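Side-chain contact in diaminopropionate ammonia-lyase (PDB 4D9I), which catalyses the pyridoxal phosphate-dependent alpha,beta-elimination of both the L- and D-isomers of 2,3-diaminopropionate to pyruvate and ammonia: residues Gln87-Lys92 with Glu103-Ala108. Residues are numbered along the deposited sequence; the frame is centred on the assembly and turned at random.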
loop_
_atom_site.group_PDB
_atom_site.type_symbol
_atom_site.label_atom_id
_atom_site.label_comp_id
_atom_site.label_asym_id
_atom_site.label_seq_id
_atom_site.Cartn_x
_atom_site.Cartn_y
_atom_site.Cartn_z
ATOM N N GLN B 87 37.972 -1.872 -9.515
ATOM C CA GLN B 87 38.811 -2.542 -10.516
ATOM C C GLN B 87 39.701 -1.547 -11.280
ATOM O O GLN B 87 40.905 -1.779 -11.478
ATOM C CB GLN B 87 37.956 -3.346 -11.504
ATOM C CG GLN B 87 37.216 -4.556 -10.914
ATOM C CD GLN B 87 38.056 -5.824 -10.910
ATOM O OE1 GLN B 87 37.552 -6.920 -10.642
ATOM N NE2 GLN B 87 39.317 -5.689 -11.209
ATOM N N LEU B 88 39.107 -0.433 -11.704
ATOM C CA LEU B 88 39.839 0.596 -12.445
ATOM C C LEU B 88 40.919 1.250 -11.586
ATOM O O LEU B 88 42.039 1.496 -12.066
ATOM C CB LEU B 88 38.877 1.664 -13.002
ATOM C CG LEU B 88 37.962 1.334 -14.200
ATOM C CD1 LEU B 88 36.790 2.317 -14.263
ATOM C CD2 LEU B 88 38.719 1.320 -15.523
ATOM N N LEU B 89 40.598 1.524 -10.319
ATOM C CA LEU B 89 41.571 2.122 -9.414
ATOM C C LEU B 89 42.732 1.148 -9.146
ATOM O O LEU B 89 43.914 1.536 -9.225
ATOM C CB LEU B 89 40.924 2.606 -8.114
ATOM C CG LEU B 89 41.773 3.664 -7.399
ATOM C CD1 LEU B 89 41.852 4.940 -8.241
ATOM C CD2 LEU B 89 41.288 3.968 -5.987
ATOM N N CYS B 90 42.404 -0.116 -8.886
ATOM C CA CYS B 90 43.435 -1.138 -8.678
ATOM C C CYS B 90 44.354 -1.290 -9.887
ATOM O O CYS B 90 45.579 -1.420 -9.741
ATOM C CB CYS B 90 42.810 -2.470 -8.280
ATOM S SG CYS B 90 42.198 -2.424 -6.577
ATOM N N GLU B 91 43.755 -1.251 -11.075
ATOM C CA GLU B 91 44.507 -1.300 -12.326
ATOM C C GLU B 91 45.497 -0.126 -12.454
ATOM O O GLU B 91 46.666 -0.326 -12.785
ATOM C CB GLU B 91 43.545 -1.329 -13.509
ATOM C CG GLU B 91 44.087 -2.048 -14.736
ATOM C CD GLU B 91 42.974 -2.392 -15.713
ATOM O OE1 GLU B 91 42.405 -1.440 -16.298
ATOM O OE2 GLU B 91 42.661 -3.601 -15.878
ATOM N N LYS B 92 45.033 1.087 -12.166
ATOM C CA LYS B 92 45.904 2.265 -12.231
ATOM C C LYS B 92 47.026 2.181 -11.198
ATOM O O LYS B 92 48.184 2.378 -11.538
ATOM C CB LYS B 92 45.105 3.555 -12.036
ATOM C CG LYS B 92 45.913 4.819 -12.286
ATOM C CD LYS B 92 45.180 6.021 -11.723
ATOM N N GLU B 103 38.652 -0.553 2.553
ATOM C CA GLU B 103 39.247 0.499 3.381
ATOM C C GLU B 103 40.704 0.756 3.015
ATOM O O GLU B 103 41.144 1.905 2.998
ATOM C CB GLU B 103 39.122 0.178 4.870
ATOM C CG GLU B 103 39.783 1.210 5.780
ATOM C CD GLU B 103 39.278 1.173 7.209
ATOM O OE1 GLU B 103 38.514 0.244 7.569
ATOM O OE2 GLU B 103 39.649 2.082 7.986
ATOM N N HIS B 104 41.451 -0.304 2.716
ATOM C CA HIS B 104 42.803 -0.121 2.185
ATOM C C HIS B 104 42.757 0.681 0.916
ATOM O O HIS B 104 43.610 1.554 0.694
ATOM C CB HIS B 104 43.516 -1.448 1.961
ATOM C CG HIS B 104 44.053 -2.075 3.226
ATOM N ND1 HIS B 104 43.905 -3.384 3.503
ATOM C CD2 HIS B 104 44.745 -1.521 4.304
ATOM C CE1 HIS B 104 44.478 -3.658 4.692
ATOM N NE2 HIS B 104 44.989 -2.516 5.182
ATOM N N LEU B 105 41.760 0.406 0.075
ATOM C CA LEU B 105 41.557 1.162 -1.167
ATOM C C LEU B 105 41.183 2.619 -0.907
ATOM O O LEU B 105 41.731 3.523 -1.546
ATOM C CB LEU B 105 40.493 0.512 -2.066
ATOM C CG LEU B 105 40.942 -0.431 -3.182
ATOM C CD1 LEU B 105 39.752 -0.918 -3.991
ATOM C CD2 LEU B 105 41.961 0.248 -4.088
ATOM N N LYS B 106 40.240 2.833 0.017
ATOM C CA LYS B 106 39.816 4.181 0.412
ATOM C C LYS B 106 41.018 5.093 0.673
ATOM O O LYS B 106 41.074 6.225 0.177
ATOM C CB LYS B 106 38.903 4.140 1.644
ATOM C CG LYS B 106 37.516 3.559 1.381
ATOM C CD LYS B 106 36.617 3.619 2.614
ATOM C CE LYS B 106 36.043 5.012 2.814
ATOM N NZ LYS B 106 35.452 5.198 4.163
ATOM N N ASN B 107 41.985 4.571 1.426
ATOM C CA ASN B 107 43.170 5.318 1.814
ATOM C C ASN B 107 44.383 5.083 0.923
ATOM O O ASN B 107 45.501 5.419 1.304
ATOM C CB ASN B 107 43.523 4.999 3.267
ATOM C CG ASN B 107 42.443 5.443 4.231
ATOM O OD1 ASN B 107 42.088 6.621 4.280
ATOM N ND2 ASN B 107 41.915 4.502 5.001
ATOM N N ALA B 108 44.164 4.517 -0.263
ATOM C CA ALA B 108 45.250 4.310 -1.209
ATOM C C ALA B 108 45.813 5.651 -1.682
ATOM O O ALA B 108 45.118 6.674 -1.680
ATOM C CB ALA B 108 44.799 3.471 -2.391
#
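Leu-105 points its forked end straight at helix 81-93, and the sulfur of Cys-90 meets that fork head-on. SG of Cys-90 lies 3.7 Å from Leu-105 CD2. Leu-105 CD1 is almost as near to the same SG, at 3.9 Å, so the sulfur faces both methyls instead of touching one branch alone. The chi1 of Cys-90, -73°, sets SG opposite the carbonyl carbon and next to the backbone N, and from there the thiol reaches across to the smaller helix. Leu-89 joins from the neighbouring position on the same helix: its CD2 comes within 4.2 Å of CD2 of Leu-105, a looser methyl-to-methyl approach. CD2 of Leu-105 thus touches both SG and the Leu-89 methyl, while of the two partners CD1 meets the sulfur alone.

The backbones stay apart, 8.1 Å between the CA atoms of Cys-90 and Leu-105, and side chains alone bridge the gap. Leu-105 also rests on Ala-86, one turn before Cys-90, whereas Ile-97 packs on Cys-90 and Met-113 on Leu-89. The short helix 102-106 is thus laid against helix 81-93 within this fold type II enzyme, away from the active site. Helix 102-106 ends just beyond the contact, Asn-107 being the first residue to leave helical geometry.

No hydrogen bond or salt bridge crosses between the two segments; three buried side chains, two leucines and a thiol, make up the contact, which rests on dispersion and the exclusion of water, with little directional preference.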